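Local coordinates for protein alpha-glucosidase ([Eubacterium] rectale, PDB 6PNR) that probably hydrolyses alpha-linked sulfoquinovose glycosides as a GH31 family sulfoquinovosidase, at residues Trp289-His294 / Pro321-Asp326. Numbering follows the deposited sequence.
Sequences WDWKYH and PYLVND. With 9VH ([(3~{S},4~{R},5~{R})-4,5-bis(oxidanyl)piperidin-3-yl]methanesulfonic acid), chain C.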
loop_
_atom_site.group_PDB
_atom_site.type_symbol
_atom_site.label_atom_id
_atom_site.label_comp_id
_atom_site.label_asym_id
_atom_site.label_seq_id
_atom_site.Cartn_x
_atom_site.Cartn_y
_atom_site.Cartn_z
ATOM N N TRP A 289 33.004 -9.660 -1.614
ATOM C CA TRP A 289 32.602 -10.481 -0.458
ATOM C C TRP A 289 33.400 -11.790 -0.439
ATOM O O TRP A 289 32.915 -12.881 -0.751
ATOM C CB TRP A 289 31.096 -10.723 -0.462
ATOM C CG TRP A 289 30.284 -9.456 -0.261
ATOM C CD1 TRP A 289 30.763 -8.175 -0.183
ATOM C CD2 TRP A 289 28.864 -9.360 -0.108
ATOM N NE1 TRP A 289 29.726 -7.294 -0.007
ATOM C CE2 TRP A 289 28.552 -7.995 0.047
ATOM C CE3 TRP A 289 27.825 -10.298 -0.080
ATOM C CZ2 TRP A 289 27.256 -7.546 0.231
ATOM C CZ3 TRP A 289 26.534 -9.847 0.093
ATOM C CH2 TRP A 289 26.261 -8.480 0.252
ATOM N N ASP A 290 34.660 -11.645 -0.039
ATOM C CA ASP A 290 35.618 -12.746 0.044
ATOM C C ASP A 290 36.590 -12.361 1.162
ATOM O O ASP A 290 37.487 -11.546 0.940
ATOM C CB ASP A 290 36.322 -12.926 -1.295
ATOM C CG ASP A 290 37.147 -14.202 -1.370
ATOM O OD1 ASP A 290 36.880 -15.149 -0.598
ATOM O OD2 ASP A 290 38.065 -14.244 -2.216
ATOM N N TRP A 291 36.391 -12.922 2.359
ATOM C CA TRP A 291 36.897 -12.324 3.604
ATOM C C TRP A 291 38.359 -12.683 3.888
ATOM O O TRP A 291 38.700 -13.239 4.930
ATOM C CB TRP A 291 36.000 -12.732 4.767
ATOM C CG TRP A 291 34.549 -12.665 4.400
ATOM C CD1 TRP A 291 33.632 -13.683 4.462
ATOM C CD2 TRP A 291 33.857 -11.533 3.866
ATOM N NE1 TRP A 291 32.408 -13.244 4.004
ATOM C CE2 TRP A 291 32.518 -11.926 3.643
ATOM C CE3 TRP A 291 34.231 -10.217 3.562
ATOM C CZ2 TRP A 291 31.558 -11.053 3.127
ATOM C CZ3 TRP A 291 33.263 -9.348 3.056
ATOM C CH2 TRP A 291 31.950 -9.769 2.849
ATOM N N LYS A 292 39.221 -12.331 2.929
ATOM C CA LYS A 292 40.673 -12.337 3.060
ATOM C C LYS A 292 41.175 -11.007 2.528
ATOM O O LYS A 292 40.581 -10.450 1.600
ATOM C CB LYS A 292 41.320 -13.482 2.265
ATOM C CG LYS A 292 40.672 -14.835 2.535
ATOM C CD LYS A 292 41.528 -16.006 2.067
ATOM C CE LYS A 292 41.562 -16.143 0.565
ATOM N NZ LYS A 292 42.318 -17.373 0.178
ATOM N N TYR A 293 42.258 -10.482 3.109
ATOM C CA TYR A 293 42.658 -9.141 2.707
ATOM C C TYR A 293 43.088 -9.151 1.245
ATOM O O TYR A 293 43.511 -10.173 0.698
ATOM C CB TYR A 293 43.743 -8.573 3.621
ATOM C CG TYR A 293 45.176 -8.975 3.351
ATOM C CD1 TYR A 293 45.731 -10.081 3.982
ATOM C CD2 TYR A 293 45.997 -8.208 2.521
ATOM C CE1 TYR A 293 47.047 -10.447 3.767
ATOM C CE2 TYR A 293 47.325 -8.572 2.294
ATOM C CZ TYR A 293 47.839 -9.694 2.928
ATOM O OH TYR A 293 49.150 -10.076 2.728
ATOM N N HIS A 294 42.879 -8.018 0.587
ATOM C CA HIS A 294 43.095 -7.906 -0.848
ATOM C C HIS A 294 44.558 -7.547 -1.074
ATOM O O HIS A 294 44.992 -6.445 -0.729
ATOM C CB HIS A 294 42.158 -6.862 -1.453
ATOM C CG HIS A 294 42.041 -6.954 -2.943
ATOM N ND1 HIS A 294 43.002 -6.451 -3.795
ATOM C CD2 HIS A 294 41.087 -7.500 -3.729
ATOM C CE1 HIS A 294 42.640 -6.682 -5.045
ATOM N NE2 HIS A 294 41.482 -7.321 -5.033
ATOM N N PRO A 321 27.838 -12.700 6.356
ATOM C CA PRO A 321 27.743 -14.169 6.331
ATOM C C PRO A 321 27.481 -14.755 4.949
ATOM O O PRO A 321 27.007 -15.892 4.841
ATOM C CB PRO A 321 26.582 -14.448 7.284
ATOM C CG PRO A 321 25.676 -13.299 7.079
ATOM C CD PRO A 321 26.555 -12.096 6.756
ATOM N N TYR A 322 27.799 -14.008 3.892
ATOM C CA TYR A 322 27.612 -14.455 2.516
ATOM C C TYR A 322 28.945 -14.404 1.778
ATOM O O TYR A 322 29.892 -13.752 2.223
ATOM C CB TYR A 322 26.570 -13.587 1.792
ATOM C CG TYR A 322 25.361 -13.252 2.659
ATOM C CD1 TYR A 322 24.567 -14.256 3.195
ATOM C CD2 TYR A 322 25.017 -11.929 2.935
ATOM C CE1 TYR A 322 23.458 -13.960 3.985
ATOM C CE2 TYR A 322 23.908 -11.625 3.712
ATOM C CZ TYR A 322 23.147 -12.644 4.245
ATOM O OH TYR A 322 22.061 -12.350 5.028
ATOM N N LEU A 323 29.018 -15.080 0.628
ATOM C CA LEU A 323 30.255 -15.134 -0.156
ATOM C C LEU A 323 29.919 -15.015 -1.632
ATOM O O LEU A 323 29.133 -15.812 -2.148
ATOM C CB LEU A 323 31.011 -16.440 0.113
ATOM C CG LEU A 323 31.533 -16.570 1.530
ATOM C CD1 LEU A 323 31.938 -18.027 1.820
ATOM C CD2 LEU A 323 32.710 -15.598 1.707
ATOM N N VAL A 324 30.504 -14.022 -2.310
ATOM C CA VAL A 324 30.229 -13.826 -3.732
ATOM C C VAL A 324 30.838 -14.977 -4.538
ATOM O O VAL A 324 31.917 -15.492 -4.217
ATOM C CB VAL A 324 30.758 -12.451 -4.196
ATOM C CG1 VAL A 324 32.280 -12.360 -4.046
ATOM C CG2 VAL A 324 30.333 -12.151 -5.637
ATOM N N ASN A 325 30.156 -15.369 -5.607
ATOM C CA ASN A 325 30.456 -16.627 -6.287
ATOM C C ASN A 325 31.710 -16.590 -7.169
ATOM O O ASN A 325 31.977 -17.572 -7.861
ATOM C CB ASN A 325 29.250 -17.085 -7.113
ATOM C CG ASN A 325 28.966 -16.190 -8.296
ATOM O OD1 ASN A 325 29.518 -15.100 -8.416
ATOM N ND2 ASN A 325 28.078 -16.650 -9.178
ATOM N N ASP A 326 32.499 -15.518 -7.175
ATOM C CA ASP A 326 33.792 -15.578 -7.846
ATOM C C ASP A 326 34.953 -15.507 -6.863
ATOM O O ASP A 326 36.100 -15.321 -7.284
ATOM C CB ASP A 326 33.909 -14.493 -8.932
ATOM C CG ASP A 326 33.936 -13.063 -8.373
ATOM O OD1 ASP A 326 33.812 -12.879 -7.144
ATOM O OD2 ASP A 326 34.089 -12.112 -9.181
HETATM O O1 9VH C . 28.335 -2.159 -0.215
HETATM S S1 9VH C . 28.490 -3.351 0.599
HETATM O O2 9VH C . 27.242 -4.070 0.676
HETATM O O3 9VH C . 29.615 -4.142 0.160
HETATM C C1 9VH C . 28.874 -2.743 2.217
HETATM C C2 9VH C . 27.745 -1.945 2.884
HETATM C C3 9VH C . 26.677 -2.928 3.338
HETATM N N1 9VH C . 25.650 -2.431 4.253
HETATM C C4 9VH C . 26.222 -1.727 5.400
HETATM C C5 9VH C . 27.125 -0.600 4.924
HETATM O O4 9VH C . 27.651 0.062 6.072
HETATM C C6 9VH C . 28.266 -1.160 4.086
HETATM O O5 9VH C . 29.124 -0.110 3.648
HETATM O O HOH W 1 33.668 -15.355 -2.007
#
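Trp289 and Tyr322 lie side by side and point the same way, with CZ3 of the indole 3.8 Å from Tyr322 CD2 and its CE3 resting near Tyr322 CB. At the other end of the tryptophan, CB packs on Val324 CG1 at 4.1 Å. Phe352 and Phe355 meet the same indole edge-to-face, so aromatic neighbours help to fix its rotation. Beside this cluster Leu323 brings CD2 to within 3.3 Å of Trp291 NE1, with Trp291 CD1 next; chi1 (-66°) and chi2 (165°) together carry the methyl there, although the side chain sets out away from segment 289-294. In the GH31 TIM barrel, strand 322-324 follows closely on the barrel strand 314-319 and forms the edge of a small antiparallel sheet with 356-359 and 349-351; the loop after strand 285-287 leans on it, and Trp289 brings this loop to the ligand pocket. The N-H of Trp289 is turned to the inhibitor, and NE1 donates a nearly straight bond (169°) to sulfonate O3, which sits at the ring edge, near its plane, at 3.2 Å. With an alanine here, sulfonate O3 would probably lose its indole donor and a gap open beside Tyr322 and Val324. Along the polar edge, Trp291 NE1 makes a weak, bent bond to Tyr322 O. Trp289 O takes Val324 N on a lone pair at 3.1 Å, and also accepts from a water that donates to Val324 O.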